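Local atomic coordinates of sensor protein kinase HptS (PDB entry 6LKI), a protein that is a histidine kinase of a two-component system, its extracellular part probably sensing a signal through a partner protein, consistent with a role in hexose phosphate uptake. Residues V42-I53 against Y62-N73. Sequence-based numbering, arbitrary orientation.
Sequences VTATKRELLKLI and YELSGPNQFITN
The ring of Tyr62 lies beneath Leu49, whose CB sits over one face, 4.0 Å from the ring centroid and 15° off the normal, in a CH-pi contact. CD1 of the same leucine reaches the CD1-CE1 side of the ring. Two further helix residues meet the ring at its rim, close to its plane: Ile53 CG1 approaches Tyr62 CD2 at 3.6 Å, and Leu50 CD2 lies 3.8 Å from Tyr62 CE2, while Leu50 CG packs against the phenol OH. With CG between the backbone N and the carbonyl carbon (chi1 57°), the ring is turned under Leu49, one edge toward Leu50 and Ile53.

Carbon-to-carbon contacts continue toward the hairpin turn. Thr45 CG2 meets Leu64 CD2 at 3.9 Å, the two side chains crossing at about a right angle, and the hydroxyl of Thr45 is hydrogen-bonded to the backbone O of Asp41. From the adjoining strand, Ile71 CG2 touches the extended chain of Lys46 at CE (3.9 Å), and its CD1 reaches Val42 CG1.

Helix 39-55 packs on one face of an antiparallel four-stranded sheet, order 2-1-4-3, recalling PAS-like sensor domains; a second such sheet suggests a Cache-type arrangement. Strand 69-72, at the sheet edge, pairs with 59-66 as a hairpin, closed by a type II turn from Gly66 to Gln69. Phe23 of helix 2-31 also packs on Leu49.

Asn73 OD1 accepts the backbone N-H of Tyr62 at 2.8 Å (N-H...O 153°), holding the amide against the ring face opposite Leu49. Separately, Thr72 OG1 donates to Tyr62 O, tying the two strands together.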
loop_
_atom_site.group_PDB
_atom_site.type_symbol
_atom_site.label_atom_id
_atom_site.label_comp_id
_atom_site.label_asym_id
_atom_site.label_seq_id
_atom_site.Cartn_x
_atom_site.Cartn_y
_atom_site.Cartn_z
ATOM N N VAL B 42 -0.048 12.293 20.354
ATOM C CA VAL B 42 0.954 12.134 19.303
ATOM C C VAL B 42 2.330 12.521 19.828
ATOM O O VAL B 42 3.321 11.813 19.615
ATOM C CB VAL B 42 0.570 12.962 18.065
ATOM C CG1 VAL B 42 1.709 12.974 17.057
ATOM C CG2 VAL B 42 -0.700 12.416 17.435
ATOM N N THR B 43 2.408 13.657 20.526
ATOM C CA THR B 43 3.670 14.076 21.128
ATOM C C THR B 43 4.174 13.040 22.125
ATOM O O THR B 43 5.370 12.728 22.157
ATOM C CB THR B 43 3.501 15.437 21.807
ATOM O OG1 THR B 43 3.138 16.419 20.828
ATOM C CG2 THR B 43 4.794 15.861 22.491
ATOM N N ALA B 44 3.273 12.489 22.942
ATOM C CA ALA B 44 3.681 11.473 23.906
ATOM C C ALA B 44 4.214 10.230 23.206
ATOM O O ALA B 44 5.173 9.607 23.675
ATOM C CB ALA B 44 2.510 11.114 24.822
ATOM N N THR B 45 3.610 9.860 22.074
ATOM C CA THR B 45 4.072 8.686 21.341
ATOM C C THR B 45 5.414 8.949 20.668
ATOM O O THR B 45 6.303 8.089 20.690
ATOM C CB THR B 45 3.026 8.265 20.309
ATOM O OG1 THR B 45 1.772 8.038 20.965
ATOM C CG2 THR B 45 3.457 6.989 19.602
ATOM N N LYS B 46 5.578 10.129 20.063
ATOM C CA LYS B 46 6.863 10.481 19.465
ATOM C C LYS B 46 7.972 10.501 20.512
ATOM O O LYS B 46 9.097 10.065 20.243
ATOM C CB LYS B 46 6.764 11.836 18.765
ATOM C CG LYS B 46 5.979 11.818 17.463
ATOM C CD LYS B 46 5.878 13.217 16.866
ATOM C CE LYS B 46 5.146 13.202 15.533
ATOM N NZ LYS B 46 4.982 14.575 14.974
ATOM N N ARG B 47 7.672 11.004 21.712
ATOM C CA ARG B 47 8.669 11.017 22.778
ATOM C C ARG B 47 9.136 9.607 23.116
ATOM O O ARG B 47 10.336 9.370 23.301
ATOM C CB ARG B 47 8.102 11.704 24.021
ATOM C CG ARG B 47 8.024 13.221 23.921
ATOM C CD ARG B 47 7.228 13.800 25.081
ATOM N NE ARG B 47 7.179 15.260 25.047
ATOM C CZ ARG B 47 6.433 15.998 25.863
ATOM N NH1 ARG B 47 5.672 15.412 26.778
ATOM N NH2 ARG B 47 6.445 17.321 25.763
ATOM N N GLU B 48 8.202 8.656 23.200
ATOM C CA GLU B 48 8.573 7.284 23.531
ATOM C C GLU B 48 9.366 6.634 22.404
ATOM O O GLU B 48 10.343 5.919 22.658
ATOM C CB GLU B 48 7.321 6.465 23.847
ATOM C CG GLU B 48 6.570 6.945 25.076
ATOM C CD GLU B 48 7.444 6.969 26.314
ATOM O OE1 GLU B 48 8.029 5.917 26.647
ATOM O OE2 GLU B 48 7.554 8.041 26.946
ATOM N N LEU B 49 8.965 6.873 21.152
ATOM C CA LEU B 49 9.661 6.265 20.023
ATOM C C LEU B 49 11.063 6.842 19.856
ATOM O O LEU B 49 12.022 6.098 19.622
ATOM C CB LEU B 49 8.846 6.449 18.742
ATOM C CG LEU B 49 7.552 5.638 18.629
ATOM C CD1 LEU B 49 6.771 6.037 17.386
ATOM C CD2 LEU B 49 7.843 4.143 18.621
ATOM N N LEU B 50 11.204 8.164 19.972
ATOM C CA LEU B 50 12.530 8.765 19.876
ATOM C C LEU B 50 13.412 8.368 21.053
ATOM O O LEU B 50 14.633 8.241 20.896
ATOM C CB LEU B 50 12.409 10.286 19.779
ATOM C CG LEU B 50 11.900 10.785 18.425
ATOM C CD1 LEU B 50 11.510 12.252 18.494
ATOM C CD2 LEU B 50 12.949 10.557 17.348
ATOM N N LYS B 51 12.823 8.165 22.233
ATOM C CA LYS B 51 13.597 7.663 23.362
ATOM C C LYS B 51 14.133 6.266 23.076
ATOM O O LYS B 51 15.293 5.963 23.377
ATOM C CB LYS B 51 12.741 7.664 24.628
ATOM C CG LYS B 51 13.482 7.251 25.888
ATOM C CD LYS B 51 12.620 7.463 27.124
ATOM C CE LYS B 51 12.146 8.905 27.221
ATOM N NZ LYS B 51 11.205 9.111 28.355
ATOM N N LEU B 52 13.301 5.406 22.482
ATOM C CA LEU B 52 13.736 4.054 22.146
ATOM C C LEU B 52 14.819 4.068 21.075
ATOM O O LEU B 52 15.797 3.316 21.166
ATOM C CB LEU B 52 12.541 3.222 21.685
ATOM C CG LEU B 52 12.847 1.853 21.073
ATOM C CD1 LEU B 52 13.271 0.866 22.154
ATOM C CD2 LEU B 52 11.650 1.327 20.294
ATOM N N ILE B 53 14.660 4.919 20.058
ATOM C CA ILE B 53 15.613 4.970 18.950
ATOM C C ILE B 53 17.017 5.273 19.462
ATOM O O ILE B 53 17.994 4.621 19.077
ATOM C CB ILE B 53 15.161 6.007 17.906
ATOM C CG1 ILE B 53 13.934 5.503 17.144
ATOM C CG2 ILE B 53 16.299 6.347 16.948
ATOM C CD1 ILE B 53 14.072 4.095 16.617
ATOM N N TYR B 62 11.864 4.863 12.451
ATOM C CA TYR B 62 10.553 4.271 12.652
ATOM C C TYR B 62 9.547 4.863 11.675
ATOM O O TYR B 62 9.640 6.031 11.284
ATOM C CB TYR B 62 10.063 4.465 14.092
ATOM C CG TYR B 62 9.988 5.906 14.563
ATOM C CD1 TYR B 62 8.901 6.712 14.240
ATOM C CD2 TYR B 62 10.991 6.448 15.353
ATOM C CE1 TYR B 62 8.829 8.027 14.675
ATOM C CE2 TYR B 62 10.926 7.757 15.796
ATOM C CZ TYR B 62 9.845 8.541 15.455
ATOM O OH TYR B 62 9.782 9.845 15.893
ATOM N N GLU B 63 8.592 4.032 11.270
ATOM C CA GLU B 63 7.436 4.458 10.489
ATOM C C GLU B 63 6.197 3.949 11.211
ATOM O O GLU B 63 5.987 2.735 11.309
ATOM C CB GLU B 63 7.498 3.929 9.054
ATOM C CG GLU B 63 8.551 4.605 8.184
ATOM C CD GLU B 63 8.409 4.255 6.712
ATOM O OE1 GLU B 63 7.604 3.358 6.386
ATOM O OE2 GLU B 63 9.104 4.877 5.880
ATOM N N LEU B 64 5.397 4.868 11.744
ATOM C CA LEU B 64 4.146 4.542 12.419
ATOM C C LEU B 64 3.012 4.933 11.483
ATOM O O LEU B 64 2.741 6.124 11.291
ATOM C CB LEU B 64 4.039 5.265 13.761
ATOM C CG LEU B 64 2.883 4.855 14.674
ATOM C CD1 LEU B 64 2.960 3.373 15.019
ATOM C CD2 LEU B 64 2.874 5.707 15.936
ATOM N N SER B 65 2.356 3.935 10.898
ATOM C CA SER B 65 1.395 4.149 9.824
ATOM C C SER B 65 -0.011 3.805 10.295
ATOM O O SER B 65 -0.243 2.721 10.839
ATOM C CB SER B 65 1.756 3.312 8.596
ATOM O OG SER B 65 3.073 3.600 8.157
ATOM N N GLY B 66 -0.941 4.729 10.073
ATOM C CA GLY B 66 -2.338 4.495 10.346
ATOM C C GLY B 66 -3.200 5.053 9.234
ATOM O O GLY B 66 -2.696 5.554 8.225
ATOM N N PRO B 67 -4.525 4.970 9.395
ATOM C CA PRO B 67 -5.429 5.496 8.361
ATOM C C PRO B 67 -5.189 6.969 8.069
ATOM O O PRO B 67 -5.496 7.835 8.896
ATOM C CB PRO B 67 -6.826 5.256 8.954
ATOM C CG PRO B 67 -6.602 4.997 10.419
ATOM C CD PRO B 67 -5.257 4.356 10.514
ATOM N N ASN B 68 -4.623 7.251 6.892
ATOM C CA ASN B 68 -4.328 8.614 6.445
ATOM C C ASN B 68 -3.412 9.352 7.419
ATOM O O ASN B 68 -3.528 10.568 7.596
ATOM C CB ASN B 68 -5.616 9.411 6.212
ATOM C CG ASN B 68 -6.428 8.878 5.044
ATOM O OD1 ASN B 68 -5.874 8.391 4.058
ATOM N ND2 ASN B 68 -7.749 8.963 5.154
ATOM N N GLN B 69 -2.488 8.627 8.050
ATOM C CA GLN B 69 -1.577 9.210 9.025
ATOM C C GLN B 69 -0.223 8.524 8.924
ATOM O O GLN B 69 -0.149 7.297 8.822
ATOM C CB GLN B 69 -2.133 9.085 10.448
ATOM C CG GLN B 69 -1.470 9.995 11.466
ATOM C CD GLN B 69 -2.252 10.077 12.763
ATOM O OE1 GLN B 69 -3.226 9.350 12.960
ATOM N NE2 GLN B 69 -1.831 10.968 13.654
ATOM N N PHE B 70 0.843 9.322 8.963
ATOM C CA PHE B 70 2.204 8.825 8.782
ATOM C C PHE B 70 3.128 9.564 9.740
ATOM O O PHE B 70 3.306 10.779 9.615
ATOM C CB PHE B 70 2.659 9.013 7.329
ATOM C CG PHE B 70 3.994 8.395 7.018
ATOM C CD1 PHE B 70 4.168 7.022 7.066
ATOM C CD2 PHE B 70 5.073 9.190 6.665
ATOM C CE1 PHE B 70 5.396 6.454 6.774
ATOM C CE2 PHE B 70 6.302 8.629 6.373
ATOM C CZ PHE B 70 6.463 7.259 6.428
ATOM N N ILE B 71 3.714 8.832 10.686
ATOM C CA ILE B 71 4.580 9.396 11.718
ATOM C C ILE B 71 5.950 8.743 11.590
ATOM O O ILE B 71 6.061 7.511 11.634
ATOM C CB ILE B 71 3.998 9.182 13.126
ATOM C CG1 ILE B 71 2.733 10.023 13.313
ATOM C CG2 ILE B 71 5.033 9.505 14.198
ATOM C CD1 ILE B 71 1.922 9.643 14.536
ATOM N N THR B 72 6.990 9.562 11.439
ATOM C CA THR B 72 8.323 9.035 11.189
ATOM C C THR B 72 9.371 10.021 11.688
ATOM O O THR B 72 9.116 11.221 11.812
ATOM C CB THR B 72 8.534 8.745 9.694
ATOM O OG1 THR B 72 9.790 8.085 9.498
ATOM C CG2 THR B 72 8.512 10.038 8.885
ATOM N N ASN B 73 10.558 9.492 11.987
ATOM C CA ASN B 73 11.739 10.309 12.227
ATOM C C ASN B 73 12.673 10.329 11.023
ATOM O O ASN B 73 13.808 10.805 11.135
ATOM C CB ASN B 73 12.493 9.821 13.466
ATOM C CG ASN B 73 13.132 8.465 13.261
ATOM O OD1 ASN B 73 12.575 7.605 12.584
ATOM N ND2 ASN B 73 14.307 8.266 13.848
#